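Local coordinates for protein kappa-carrageenase (Zobellia galactanivorans, PDB 5OCR) that probably hydrolyses kappa-carrageenan, a sulfated galactan of red algae, through the beta-jellyroll domain of glycoside hydrolase family 16 to which this chain corresponds, at residues Glu30-Trp38 with Asn57-Ala68; Ile67-Asn75 with Thr84-Lys92. All coordinates share one frame; numbering follows the deposited sequence. Where two conformers were deposited one is given.

Interaction 1: Glu30-Trp38 with Asn57-Ala68. With MG (magnesium ion), chain F.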
loop_
_atom_site.group_PDB
_atom_site.type_symbol
_atom_site.label_atom_id
_atom_site.label_comp_id
_atom_site.label_asym_id
_atom_site.label_seq_id
_atom_site.Cartn_x
_atom_site.Cartn_y
_atom_site.Cartn_z
ATOM N N GLU A 30 11.904 11.766 6.520
ATOM C CA GLU A 30 10.973 12.898 6.928
ATOM C C GLU A 30 10.659 13.801 5.740
ATOM O O GLU A 30 9.874 14.761 5.875
ATOM C CB GLU A 30 11.628 13.759 7.997
ATOM C CG GLU A 30 12.037 12.979 9.233
ATOM C CD GLU A 30 10.874 12.391 10.020
ATOM O OE1 GLU A 30 9.872 13.146 10.236
ATOM O OE2 GLU A 30 10.981 11.208 10.548
ATOM N N PHE A 31 11.250 13.477 4.586
ATOM C CA PHE A 31 10.933 14.238 3.338
ATOM C C PHE A 31 11.187 15.728 3.453
ATOM O O PHE A 31 10.510 16.538 2.806
ATOM C CB PHE A 31 9.509 13.974 2.871
ATOM C CG PHE A 31 9.276 12.496 2.533
ATOM C CD1 PHE A 31 10.080 11.843 1.591
ATOM C CD2 PHE A 31 8.328 11.753 3.272
ATOM C CE1 PHE A 31 9.880 10.489 1.322
ATOM C CE2 PHE A 31 8.174 10.361 3.016
ATOM C CZ PHE A 31 8.961 9.747 2.066
ATOM N N ASN A 32 12.199 16.050 4.242
ATOM C CA ASN A 32 12.592 17.468 4.394
ATOM C C ASN A 32 13.413 17.939 3.211
ATOM O O ASN A 32 13.494 19.135 3.020
ATOM C CB ASN A 32 13.373 17.549 5.669
ATOM C CG ASN A 32 12.430 17.663 6.848
ATOM O OD1 ASN A 32 11.254 18.139 6.695
ATOM N ND2 ASN A 32 12.878 17.279 7.981
ATOM N N LYS A 33 13.923 17.015 2.380
ATOM C CA LYS A 33 14.672 17.391 1.177
ATOM C C LYS A 33 13.810 17.385 -0.061
ATOM O O LYS A 33 13.114 16.405 -0.319
ATOM C CB LYS A 33 15.817 16.480 0.879
ATOM C CG LYS A 33 16.638 16.045 2.057
ATOM C CD LYS A 33 17.106 17.240 2.852
ATOM C CE LYS A 33 18.524 17.572 2.430
ATOM N NZ LYS A 33 19.384 17.261 3.598
ATOM N N ASN A 34 13.879 18.445 -0.852
ATOM C CA ASN A 34 13.106 18.382 -2.063
ATOM C C ASN A 34 13.632 17.374 -3.102
ATOM O O ASN A 34 12.794 16.838 -3.855
ATOM C CB ASN A 34 12.904 19.748 -2.691
ATOM C CG ASN A 34 12.250 20.721 -1.746
ATOM O OD1 ASN A 34 11.185 20.457 -1.149
ATOM N ND2 ASN A 34 12.880 21.889 -1.626
ATOM N N ASP A 35 14.925 17.071 -3.112
ATOM C CA ASP A 35 15.504 16.073 -4.036
ATOM C C ASP A 35 15.135 14.692 -3.430
ATOM O O ASP A 35 15.651 14.363 -2.433
ATOM C CB ASP A 35 17.058 16.154 -4.048
ATOM C CG ASP A 35 17.603 17.428 -4.734
ATOM O OD1 ASP A 35 16.821 18.076 -5.462
ATOM O OD2 ASP A 35 18.821 17.761 -4.517
ATOM N N PRO A 36 14.214 13.940 -4.040
ATOM C CA PRO A 36 13.963 12.539 -3.558
ATOM C C PRO A 36 15.219 11.767 -3.439
ATOM O O PRO A 36 16.083 11.870 -4.341
ATOM C CB PRO A 36 13.077 11.959 -4.672
ATOM C CG PRO A 36 12.452 13.206 -5.326
ATOM C CD PRO A 36 13.545 14.198 -5.319
ATOM N N ASP A 37 15.307 10.919 -2.397
ATOM C CA ASP A 37 16.502 10.188 -2.115
ATOM C C ASP A 37 16.482 8.872 -2.892
ATOM O O ASP A 37 16.048 7.812 -2.369
ATOM C CB ASP A 37 16.607 9.964 -0.605
ATOM C CG ASP A 37 17.877 9.279 -0.207
ATOM O OD1 ASP A 37 18.667 8.864 -1.062
ATOM O OD2 ASP A 37 18.105 9.210 0.986
ATOM N N TRP A 38 16.936 8.900 -4.176
ATOM C CA TRP A 38 16.898 7.678 -4.992
ATOM C C TRP A 38 17.966 6.642 -4.679
ATOM O O TRP A 38 17.980 5.534 -5.241
ATOM C CB TRP A 38 16.907 8.027 -6.490
ATOM C CG TRP A 38 15.751 8.922 -6.885
ATOM C CD1 TRP A 38 15.802 10.160 -7.553
ATOM C CD2 TRP A 38 14.323 8.621 -6.728
ATOM N NE1 TRP A 38 14.497 10.636 -7.793
ATOM C CE2 TRP A 38 13.584 9.762 -7.293
ATOM C CE3 TRP A 38 13.614 7.559 -6.174
ATOM C CZ2 TRP A 38 12.185 9.819 -7.273
ATOM C CZ3 TRP A 38 12.202 7.655 -6.096
ATOM C CH2 TRP A 38 11.524 8.739 -6.721
ATOM N N ASN A 57 8.108 7.638 -11.600
ATOM C CA ASN A 57 8.542 8.404 -10.468
ATOM C C ASN A 57 9.177 9.759 -10.838
ATOM O O ASN A 57 9.082 10.699 -10.078
ATOM C CB ASN A 57 9.467 7.552 -9.577
ATOM C CG ASN A 57 8.654 6.571 -8.727
ATOM O OD1 ASN A 57 7.471 6.790 -8.540
ATOM N ND2 ASN A 57 9.241 5.488 -8.316
ATOM N N GLN A 58 9.764 9.855 -12.029
ATOM C CA GLN A 58 10.311 11.170 -12.441
ATOM C C GLN A 58 9.220 12.209 -12.542
ATOM O O GLN A 58 9.397 13.343 -12.089
ATOM C CB GLN A 58 11.045 11.051 -13.788
ATOM C CG GLN A 58 11.617 12.367 -14.331
ATOM C CD GLN A 58 12.554 13.075 -13.317
ATOM O OE1 GLN A 58 13.273 12.445 -12.514
ATOM N NE2 GLN A 58 12.503 14.407 -13.310
ATOM N N LYS A 59 8.046 11.799 -13.018
ATOM C CA LYS A 59 6.971 12.749 -13.269
ATOM C C LYS A 59 5.948 12.807 -12.139
ATOM O O LYS A 59 5.259 13.829 -11.968
ATOM C CB LYS A 59 6.307 12.384 -14.597
ATOM C CG LYS A 59 7.227 12.754 -15.756
ATOM C CD LYS A 59 7.460 14.247 -15.695
ATOM C CE LYS A 59 7.870 14.773 -17.037
ATOM N NZ LYS A 59 8.986 13.908 -17.482
ATOM N N ASN A 60 5.925 11.752 -11.338
ATOM C CA ASN A 60 4.817 11.586 -10.371
ATOM C C ASN A 60 5.151 11.599 -8.891
ATOM O O ASN A 60 4.248 11.331 -8.029
ATOM C CB ASN A 60 4.070 10.317 -10.720
ATOM C CG ASN A 60 3.474 10.371 -12.093
ATOM O OD1 ASN A 60 3.300 11.451 -12.647
ATOM N ND2 ASN A 60 3.101 9.253 -12.626
ATOM N N VAL A 61 6.418 11.878 -8.566
ATOM C CA VAL A 61 6.898 12.058 -7.192
ATOM C C VAL A 61 7.490 13.496 -7.074
ATOM O O VAL A 61 8.309 13.930 -7.938
ATOM C CB VAL A 61 7.936 10.988 -6.740
ATOM C CG1 VAL A 61 8.475 11.273 -5.321
ATOM C CG2 VAL A 61 7.393 9.593 -6.849
ATOM N N LYS A 62 7.029 14.292 -6.130
ATOM C CA LYS A 62 7.579 15.612 -5.962
ATOM C C LYS A 62 7.598 15.770 -4.454
ATOM O O LYS A 62 6.700 15.260 -3.752
ATOM C CB LYS A 62 6.580 16.632 -6.531
ATOM C CG LYS A 62 6.848 18.091 -6.146
ATOM C CD LYS A 62 5.802 19.046 -6.735
ATOM C CE LYS A 62 5.980 20.430 -6.118
ATOM N NZ LYS A 62 4.753 21.243 -6.359
ATOM N N ILE A 63 8.582 16.461 -3.921
ATOM C CA ILE A 63 8.533 16.682 -2.459
ATOM C C ILE A 63 8.681 18.180 -2.257
ATOM O O ILE A 63 9.518 18.828 -2.936
ATOM C CB ILE A 63 9.703 15.995 -1.819
ATOM C CG1 ILE A 63 9.644 14.440 -2.085
ATOM C CG2 ILE A 63 9.713 16.321 -0.338
ATOM C CD1 ILE A 63 10.886 13.734 -1.604
ATOM N N SER A 64 7.853 18.730 -1.394
ATOM C CA SER A 64 7.872 20.181 -1.123
ATOM C C SER A 64 7.575 20.487 0.360
ATOM O O SER A 64 6.609 19.957 0.917
ATOM C CB SER A 64 6.785 20.733 -2.030
ATOM O OG SER A 64 6.625 22.120 -1.857
ATOM N N ASN A 65 8.347 21.376 0.981
ATOM C CA ASN A 65 8.081 21.838 2.311
ATOM C C ASN A 65 7.722 20.685 3.306
ATOM O O ASN A 65 6.820 20.808 4.168
ATOM C CB ASN A 65 7.022 22.962 2.282
ATOM C CG ASN A 65 7.342 24.085 1.257
ATOM O OD1 ASN A 65 8.447 24.188 0.716
ATOM N ND2 ASN A 65 6.355 24.903 0.981
ATOM N N GLY A 66 8.479 19.593 3.240
ATOM C CA GLY A 66 8.411 18.554 4.240
ATOM C C GLY A 66 7.437 17.480 3.850
ATOM O O GLY A 66 7.301 16.519 4.630
ATOM N N ILE A 67 6.819 17.591 2.662
ATOM C CA ILE A 67 5.698 16.627 2.314
ATOM C C ILE A 67 5.916 16.018 0.928
ATOM O O ILE A 67 6.148 16.726 -0.052
ATOM C CB ILE A 67 4.347 17.401 2.282
ATOM C CG1 ILE A 67 4.076 18.086 3.664
ATOM C CG2 ILE A 67 3.108 16.480 1.887
ATOM C CD1 ILE A 67 3.683 17.184 4.838
ATOM N N ALA A 68 5.914 14.684 0.865
ATOM C CA ALA A 68 6.023 14.029 -0.441
ATOM C C ALA A 68 4.678 13.933 -1.025
ATOM O O ALA A 68 3.733 13.580 -0.322
ATOM C CB ALA A 68 6.582 12.645 -0.258
HETATM MG MG MG F . 7.933 15.652 6.564
HETATM O O HOH W 1 9.065 17.524 7.566
HETATM O O HOH W 2 10.693 17.226 -5.635
HETATM O O HOH W 3 13.363 12.773 -9.291
#
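A magnesium site seen in this structure ties the loop E30-W38 to the type I' turn S64-I67, which links strands 61-64 and 67-74 of the jellyroll. The metal takes E30 O and G66 O, each at 2.2 Å, and a water as a further ligand; D278 completes the site from strand 273-285. The turn meets the loop through the backbone of G66, whose CA lies 3.2 Å from F31 O as a CA-H...O contact. Its positive phi favours glycine, since a side chain would press against the preceding carbonyl.

Next to the metal site, the F31 ring packs on apolar side chains. The methyl of A68 stands over the centre of that ring, CB 3.9 Å from the centroid and 11° off the normal, a CH-pi contact. I63 CD1 reaches F31 CD1 at 3.8 Å, and the two side chains cross nearly at right angles. With CG2 of I63 anti to its backbone N, that branch lies against the loop backbone, 3.3 Å from F31 O. Further on, W38 CH2 rests 3.7 Å from N57 CB, while the W38 ring and N57 amide planes are nearly parallel, 13° apart. One water accepts from I63 N and donates to N34 O; another accepts from W38 NE1 and donates to Q58 OE1. The clear polar links described are thus the magnesium and two bridging waters, beside apolar packing of F31, I63 and A68.

Interaction 2: Ile67-Asn75 with Thr84-Lys92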
loop_
_atom_site.group_PDB
_atom_site.type_symbol
_atom_site.label_atom_id
_atom_site.label_comp_id
_atom_site.label_asym_id
_atom_site.label_seq_id
_atom_site.Cartn_x
_atom_site.Cartn_y
_atom_site.Cartn_z
ATOM N N ILE A 67 6.819 17.591 2.662
ATOM C CA ILE A 67 5.698 16.627 2.314
ATOM C C ILE A 67 5.916 16.018 0.928
ATOM O O ILE A 67 6.148 16.726 -0.052
ATOM C CB ILE A 67 4.347 17.401 2.282
ATOM C CG1 ILE A 67 4.076 18.086 3.664
ATOM C CG2 ILE A 67 3.108 16.480 1.887
ATOM C CD1 ILE A 67 3.683 17.184 4.838
ATOM N N ALA A 68 5.914 14.684 0.865
ATOM C CA ALA A 68 6.023 14.029 -0.441
ATOM C C ALA A 68 4.678 13.933 -1.025
ATOM O O ALA A 68 3.733 13.580 -0.322
ATOM C CB ALA A 68 6.582 12.645 -0.258
ATOM N N GLU A 69 4.630 14.099 -2.358
ATOM C CA GLU A 69 3.353 14.059 -3.111
ATOM C C GLU A 69 3.436 12.953 -4.173
ATOM O O GLU A 69 4.404 12.980 -4.960
ATOM C CB GLU A 69 3.105 15.450 -3.765
ATOM C CG GLU A 69 1.830 15.462 -4.631
ATOM C CD GLU A 69 1.415 16.814 -5.188
ATOM O OE1 GLU A 69 2.158 17.774 -5.005
ATOM O OE2 GLU A 69 0.296 16.921 -5.781
ATOM N N LEU A 70 2.537 11.967 -4.190
ATOM C CA LEU A 70 2.577 10.912 -5.171
ATOM C C LEU A 70 1.290 11.093 -6.001
ATOM O O LEU A 70 0.209 11.201 -5.448
ATOM C CB LEU A 70 2.624 9.529 -4.461
ATOM C CG LEU A 70 3.873 9.287 -3.607
ATOM C CD1 LEU A 70 3.775 9.914 -2.224
ATOM C CD2 LEU A 70 4.079 7.781 -3.403
ATOM N N THR A 71 1.425 11.121 -7.325
ATOM C CA THR A 71 0.329 11.578 -8.182
ATOM C C THR A 71 -0.058 10.541 -9.231
ATOM O O THR A 71 0.857 9.939 -9.884
ATOM C CB THR A 71 0.771 12.903 -8.900
ATOM O OG1 THR A 71 1.107 13.860 -7.883
ATOM C CG2 THR A 71 -0.360 13.530 -9.740
ATOM N N MET A 72 -1.351 10.346 -9.410
ATOM C CA MET A 72 -1.909 9.534 -10.528
ATOM C C MET A 72 -2.187 10.466 -11.705
ATOM O O MET A 72 -2.900 11.444 -11.542
ATOM C CB MET A 72 -3.226 8.895 -10.052
ATOM C CG MET A 72 -3.869 7.979 -11.125
ATOM S SD MET A 72 -2.904 6.503 -11.395
ATOM C CE MET A 72 -3.060 5.688 -9.748
ATOM N N ARG A 73 -1.605 10.188 -12.887
ATOM C CA ARG A 73 -1.764 11.089 -14.054
ATOM C C ARG A 73 -2.344 10.301 -15.213
ATOM O O ARG A 73 -2.106 9.079 -15.353
ATOM C CB ARG A 73 -0.391 11.588 -14.538
ATOM C CG ARG A 73 0.173 12.587 -13.525
ATOM C CD ARG A 73 1.378 13.278 -14.117
ATOM N NE ARG A 73 2.132 13.920 -13.025
ATOM C CZ ARG A 73 1.799 15.057 -12.430
ATOM N NH1 ARG A 73 0.701 15.732 -12.824
ATOM N NH2 ARG A 73 2.564 15.542 -11.442
ATOM N N HIS A 74 -3.102 10.978 -16.061
ATOM C CA HIS A 74 -3.683 10.306 -17.236
ATOM C C HIS A 74 -2.688 10.441 -18.363
ATOM O O HIS A 74 -2.180 11.547 -18.631
ATOM C CB HIS A 74 -4.995 11.041 -17.619
ATOM C CG HIS A 74 -5.694 10.476 -18.817
ATOM N ND1 HIS A 74 -6.463 11.265 -19.617
ATOM C CD2 HIS A 74 -5.856 9.181 -19.261
ATOM C CE1 HIS A 74 -7.008 10.476 -20.600
ATOM N NE2 HIS A 74 -6.645 9.233 -20.390
ATOM N N ASN A 75 -2.433 9.346 -19.074
ATOM C CA ASN A 75 -1.507 9.436 -20.231
ATOM C C ASN A 75 -1.961 10.500 -21.261
ATOM O O ASN A 75 -3.131 10.546 -21.641
ATOM C CB ASN A 75 -1.339 8.109 -20.945
ATOM C CG ASN A 75 -0.778 7.023 -20.036
ATOM O OD1 ASN A 75 -0.373 7.284 -18.899
ATOM N ND2 ASN A 75 -0.727 5.813 -20.548
ATOM N N THR A 84 -2.212 0.151 -20.709
ATOM C CA THR A 84 -2.624 0.975 -19.569
ATOM C C THR A 84 -2.655 2.460 -19.933
ATOM O O THR A 84 -1.992 2.892 -20.899
ATOM C CB THR A 84 -1.702 0.761 -18.352
ATOM O OG1 THR A 84 -0.374 1.229 -18.592
ATOM C CG2 THR A 84 -1.642 -0.723 -18.020
ATOM N N TYR A 85 -3.494 3.195 -19.184
ATOM C CA TYR A 85 -3.878 4.594 -19.562
ATOM C C TYR A 85 -3.470 5.667 -18.550
ATOM O O TYR A 85 -3.651 6.880 -18.766
ATOM C CB TYR A 85 -5.388 4.685 -19.794
ATOM C CG TYR A 85 -5.883 3.822 -20.917
ATOM C CD1 TYR A 85 -5.981 4.342 -22.191
ATOM C CD2 TYR A 85 -6.197 2.467 -20.691
ATOM C CE1 TYR A 85 -6.439 3.566 -23.218
ATOM C CE2 TYR A 85 -6.685 1.694 -21.714
ATOM C CZ TYR A 85 -6.754 2.251 -22.970
ATOM O OH TYR A 85 -7.182 1.512 -24.051
ATOM N N PHE A 86 -2.940 5.216 -17.408
ATOM C CA PHE A 86 -2.444 6.103 -16.316
ATOM C C PHE A 86 -1.021 5.748 -15.846
ATOM O O PHE A 86 -0.596 4.593 -15.972
ATOM C CB PHE A 86 -3.376 5.901 -15.144
ATOM C CG PHE A 86 -4.754 6.361 -15.419
ATOM C CD1 PHE A 86 -5.128 7.703 -15.136
ATOM C CD2 PHE A 86 -5.686 5.500 -16.058
ATOM C CE1 PHE A 86 -6.441 8.138 -15.423
ATOM C CE2 PHE A 86 -6.980 5.953 -16.364
ATOM C CZ PHE A 86 -7.349 7.258 -16.038
ATOM N N THR A 87 -0.349 6.723 -15.210
ATOM C CA THR A 87 0.878 6.452 -14.477
ATOM C C THR A 87 0.739 6.941 -13.057
ATOM O O THR A 87 0.006 7.905 -12.795
ATOM C CB THR A 87 2.152 7.072 -15.166
ATOM O OG1 THR A 87 2.048 8.516 -15.233
ATOM C CG2 THR A 87 2.320 6.435 -16.604
ATOM N N SER A 88 1.526 6.327 -12.209
ATOM C CA SER A 88 1.508 6.725 -10.808
ATOM C C SER A 88 2.859 6.862 -10.184
ATOM O O SER A 88 3.907 6.883 -10.867
ATOM C CB SER A 88 0.533 5.819 -10.044
ATOM O OG SER A 88 0.277 6.405 -8.758
ATOM N N GLY A 89 2.867 7.052 -8.861
ATOM C CA GLY A 89 4.162 7.253 -8.173
ATOM C C GLY A 89 4.288 6.335 -6.964
ATOM O O GLY A 89 3.260 5.913 -6.407
ATOM N N ILE A 90 5.519 6.003 -6.553
ATOM C CA ILE A 90 5.723 4.962 -5.546
ATOM C C ILE A 90 7.055 5.177 -4.851
ATOM O O ILE A 90 8.014 5.471 -5.534
ATOM C CB ILE A 90 5.620 3.539 -6.117
ATOM C CG1 ILE A 90 6.026 2.476 -5.053
ATOM C CG2 ILE A 90 6.480 3.368 -7.399
ATOM C CD1 ILE A 90 5.595 1.038 -5.452
ATOM N N PHE A 91 7.070 5.123 -3.512
ATOM C CA PHE A 91 8.295 4.985 -2.771
ATOM C C PHE A 91 8.437 3.545 -2.338
ATOM O O PHE A 91 7.583 3.033 -1.574
ATOM C CB PHE A 91 8.278 5.828 -1.482
ATOM C CG PHE A 91 8.428 7.282 -1.720
ATOM C CD1 PHE A 91 9.679 7.831 -1.992
ATOM C CD2 PHE A 91 7.340 8.115 -1.633
ATOM C CE1 PHE A 91 9.822 9.222 -2.217
ATOM C CE2 PHE A 91 7.507 9.492 -1.809
ATOM C CZ PHE A 91 8.749 10.043 -2.117
ATOM N N LYS A 92 9.445 2.855 -2.872
ATOM C CA LYS A 92 9.752 1.420 -2.497
ATOM C C LYS A 92 11.146 1.363 -1.960
ATOM O O LYS A 92 12.123 1.720 -2.665
ATOM C CB LYS A 92 9.585 0.506 -3.682
ATOM C CG LYS A 92 9.861 -0.964 -3.237
ATOM C CD LYS A 92 9.867 -1.855 -4.509
ATOM C CE LYS A 92 10.306 -3.243 -3.988
ATOM N NZ LYS A 92 10.355 -4.158 -5.206
HETATM O O HOH W 4 0.517 9.388 -17.367
HETATM O O HOH W 5 0.361 3.823 -18.615
#
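H74 CD2 lies over one face of the F86 ring, displaced toward its rim, while the edge of the H74 imidazole meets Y85 O, 3.2 Å from CD2. Both rings belong to an antiparallel beta hairpin of the jellyroll, strand 67-74 against strand 86-97. The two ring planes are 35° apart with centroids separated by 5.2 Å, so the pair is oblique. M72, bent twice along its chain, brings SD to 5.4 Å from the F86 ring centroid, 56° off the normal, an oblique Met-aromatic contact. The R73 guanidinium has T71 CG2 over the centre of one face, and its NH2 bonds K59 O.

R73 and T87 form the hydrogen-bonded pair of the hairpin: R73 N donates to T87 O and T87 N to R73 O, the former bond nearly straight at 168°. H74 and F86 are the neighbouring non-hydrogen-bonded pair, and N75 N continues the pairing to Y85 O.

Toward G89 the strands diverge, leaving T71 O and G89 N buried without a polar partner. Side chains span this separation: L70 CD2 packs 3.7 Å from F91 CD2, and A68 CB approaches F91 CE2 at 3.6 Å. At the other end, one water donates to N75 OD1 and bonds T87 OG1, which also accepts from N60 ND2, while a second accepts from N75 ND2 at 3.0 Å and donates to F86 O.

How the interactions relate
The two interactions share I67 and A68, the start of strand 67-74, and their centres are 13 Å apart. A68 CB is common to both packing clusters, touching the F31 ring in interaction 1 and the F91 ring in interaction 2. Strands 61-64 and 86-88 pair one after the other with the same edge of strand 67-74, whose other edge carries strand 273-285; E69 N is 2.8 Å from K62 O, a probable hydrogen bond. Helix 57-60 links the contacts again, with N57 OD1 2.9 Å from I90 N, where the hairpin strands have diverged. Magnesium belongs directly to interaction 1; from interaction 2, the A68 side chain is about 8 Å from a bound magnesium ion.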